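Local atomic coordinates of beta-1,4-galactanase (Thielavia heterothallica, PDB entry 1HJS), a protein that hydrolyses beta-1,4-galactosidic linkages in type I arabinogalactans, as a family 53 glycoside hydrolase of clan GH-A. Residues Asp103-Lys108 with Ala154-Ser159. Sequence-based numbering, arbitrary orientation.
With NAG (2-acetamido-2-deoxy-beta-D-glucopyranose), chain E; SO4 (sulfate ion), chain F.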
loop_
_atom_site.group_PDB
_atom_site.type_symbol
_atom_site.label_atom_id
_atom_site.label_comp_id
_atom_site.label_asym_id
_atom_site.label_seq_id
_atom_site.Cartn_x
_atom_site.Cartn_y
_atom_site.Cartn_z
ATOM N N ASP A 103 11.999 23.626 8.260
ATOM C CA ASP A 103 11.025 24.680 7.977
ATOM C C ASP A 103 10.576 24.685 6.517
ATOM O O ASP A 103 9.382 24.581 6.226
ATOM C CB ASP A 103 11.605 26.052 8.342
ATOM C CG ASP A 103 11.558 26.330 9.834
ATOM O OD1 ASP A 103 11.489 25.366 10.626
ATOM O OD2 ASP A 103 11.599 27.518 10.219
ATOM N N ASN A 104 11.526 24.795 5.595
ATOM C CA ASN A 104 11.195 24.820 4.179
ATOM C C ASN A 104 10.705 23.483 3.641
ATOM O O ASN A 104 9.856 23.441 2.749
ATOM C CB ASN A 104 12.398 25.298 3.364
ATOM C CG ASN A 104 12.650 26.785 3.521
ATOM O OD1 ASN A 104 11.748 27.595 3.328
ATOM N ND2 ASN A 104 13.877 27.149 3.870
ATOM N N LEU A 105 11.242 22.390 4.173
ATOM C CA LEU A 105 10.825 21.065 3.727
ATOM C C LEU A 105 9.364 20.822 4.096
ATOM O O LEU A 105 8.598 20.282 3.299
ATOM C CB LEU A 105 11.697 19.980 4.363
ATOM C CG LEU A 105 11.302 18.537 4.026
ATOM C CD1 LEU A 105 11.367 18.313 2.515
ATOM C CD2 LEU A 105 12.236 17.580 4.746
ATOM N N SER A 106 8.981 21.220 5.306
ATOM C CA SER A 106 7.607 21.041 5.762
ATOM C C SER A 106 6.664 21.792 4.838
ATOM O O SER A 106 5.581 21.310 4.502
ATOM C CB SER A 106 7.441 21.566 7.189
ATOM O OG SER A 106 8.234 20.827 8.098
ATOM N N TRP A 107 7.086 22.977 4.422
ATOM C CA TRP A 107 6.266 23.782 3.538
ATOM C C TRP A 107 6.209 23.165 2.144
ATOM O O TRP A 107 5.157 23.162 1.501
ATOM C CB TRP A 107 6.814 25.203 3.469
ATOM C CG TRP A 107 5.765 26.200 3.122
ATOM C CD1 TRP A 107 4.408 26.007 3.146
ATOM C CD2 TRP A 107 5.970 27.560 2.736
ATOM N NE1 TRP A 107 3.758 27.166 2.799
ATOM C CE2 TRP A 107 4.693 28.138 2.543
ATOM C CE3 TRP A 107 7.109 28.352 2.536
ATOM C CZ2 TRP A 107 4.523 29.471 2.159
ATOM C CZ3 TRP A 107 6.939 29.683 2.154
ATOM C CH2 TRP A 107 5.653 30.226 1.971
ATOM N N LYS A 108 7.343 22.643 1.685
ATOM C CA LYS A 108 7.423 22.010 0.372
ATOM C C LYS A 108 6.477 20.815 0.350
ATOM O O LYS A 108 5.739 20.609 -0.610
ATOM C CB LYS A 108 8.845 21.503 0.113
ATOM C CG LYS A 108 9.330 21.585 -1.329
ATOM C CD LYS A 108 8.243 21.382 -2.373
ATOM C CE LYS A 108 8.828 21.528 -3.770
ATOM N NZ LYS A 108 7.797 21.782 -4.814
ATOM N N ALA A 154 6.911 14.157 13.060
ATOM C CA ALA A 154 5.566 14.585 13.429
ATOM C C ALA A 154 5.190 15.855 12.668
ATOM O O ALA A 154 4.072 15.987 12.175
ATOM C CB ALA A 154 5.484 14.832 14.937
ATOM N N ARG A 155 6.137 16.784 12.574
ATOM C CA ARG A 155 5.902 18.043 11.883
ATOM C C ARG A 155 5.640 17.823 10.395
ATOM O O ARG A 155 4.726 18.419 9.816
ATOM C CB ARG A 155 7.108 18.961 12.070
ATOM C CG ARG A 155 7.022 20.260 11.305
ATOM C CD ARG A 155 7.015 21.450 12.248
ATOM N NE ARG A 155 7.852 22.529 11.730
ATOM C CZ ARG A 155 9.055 22.839 12.200
ATOM N NH1 ARG A 155 9.579 22.159 13.216
ATOM N NH2 ARG A 155 9.743 23.822 11.643
ATOM N N LEU A 156 6.447 16.970 9.778
ATOM C CA LEU A 156 6.287 16.678 8.362
ATOM C C LEU A 156 4.933 16.021 8.092
ATOM O O LEU A 156 4.211 16.426 7.175
ATOM C CB LEU A 156 7.425 15.769 7.879
ATOM C CG LEU A 156 8.815 16.416 7.813
ATOM C CD1 LEU A 156 9.872 15.346 7.567
ATOM C CD2 LEU A 156 8.845 17.462 6.702
ATOM N N LEU A 157 4.581 15.017 8.891
ATOM C CA LEU A 157 3.309 14.324 8.705
ATOM C C LEU A 157 2.125 15.268 8.927
ATOM O O LEU A 157 1.098 15.160 8.245
ATOM C CB LEU A 157 3.222 13.109 9.637
ATOM C CG LEU A 157 4.240 12.006 9.313
ATOM C CD1 LEU A 157 4.116 10.873 10.314
ATOM C CD2 LEU A 157 4.007 11.490 7.897
ATOM N N HIS A 158 2.270 16.201 9.865
ATOM C CA HIS A 158 1.205 17.171 10.133
ATOM C C HIS A 158 0.996 18.027 8.885
ATOM O O HIS A 158 -0.139 18.302 8.487
ATOM C CB HIS A 158 1.581 18.067 11.319
ATOM C CG HIS A 158 0.552 19.106 11.647
ATOM N ND1 HIS A 158 -0.662 18.800 12.227
ATOM C CD2 HIS A 158 0.557 20.449 11.473
ATOM C CE1 HIS A 158 -1.359 19.910 12.398
ATOM N NE2 HIS A 158 -0.642 20.924 11.950
ATOM N N SER A 159 2.098 18.441 8.265
ATOM C CA SER A 159 2.039 19.259 7.060
ATOM C C SER A 159 1.409 18.498 5.902
ATOM O O SER A 159 0.592 19.051 5.164
ATOM C CB SER A 159 3.439 19.725 6.663
ATOM O OG SER A 159 3.971 20.609 7.637
HETATM C C1 NAG E . 4.912 26.865 -0.960
HETATM C C2 NAG E . 6.333 27.399 -1.154
HETATM C C3 NAG E . 6.361 28.921 -0.972
HETATM C C4 NAG E . 5.304 29.594 -1.852
HETATM C C5 NAG E . 3.935 28.948 -1.618
HETATM C C6 NAG E . 2.873 29.502 -2.546
HETATM C C7 NAG E . 8.252 26.046 -0.598
HETATM C C8 NAG E . 9.330 25.740 0.431
HETATM N N2 NAG E . 7.215 26.772 -0.189
HETATM O O3 NAG E . 7.645 29.419 -1.313
HETATM O O4 NAG E . 5.238 30.979 -1.542
HETATM O O5 NAG E . 4.007 27.525 -1.856
HETATM O O6 NAG E . 1.573 29.241 -2.043
HETATM O O7 NAG E . 8.364 25.628 -1.752
HETATM S S SO4 F . 8.085 19.341 -7.329
HETATM O O1 SO4 F . 6.985 18.887 -6.229
HETATM O O2 SO4 F . 8.124 20.789 -7.250
HETATM O O3 SO4 F . 9.238 18.785 -7.066
HETATM O O4 SO4 F . 7.472 18.955 -8.575
#
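The helical segments 103-108 and 154-159 run in nearly the same direction, their axes crossing at -28° and approaching to 8.8 Å, with S106 and L156 level at the closest backbone point. The small side chain of S106 is consistent with this close approach: S106 OG, hydrogen-bonded to I102 O one turn back, rests on R155 CG and lies 3.7 Å from L156 CD2. One turn along, S159 CB packs 3.4 Å from S106 O. In the buried part of the interface, L156 CD2 meets L105 CG at 3.8 Å, the two side chains crossing at about a right angle. At the more exposed end, the R155 chain kinks twice, turning its guanidinium to D103; D103 OD1 meets R155 NH2 at the guanidinium edge in a short 2.5 Å salt bridge, carboxylate and guanidinium planes 65° apart. Away from the interface, W107 carries the glycan NAG over one ring face, NAG N2 3.2 Å from W107 CE3. K108 NZ donates to O2 (2.7 Å) of a sulfate, probably from the crystallisation liquor, also hydrogen-bonded by W98 and N51; an alanine here would probably leave that anion without its lysine charge. The pair joins helices 102-122 and 150-165, consecutive outer helices of the TIM barrel following strands 75-80 and 129-132, while I102 and L109 extend the packing against L156.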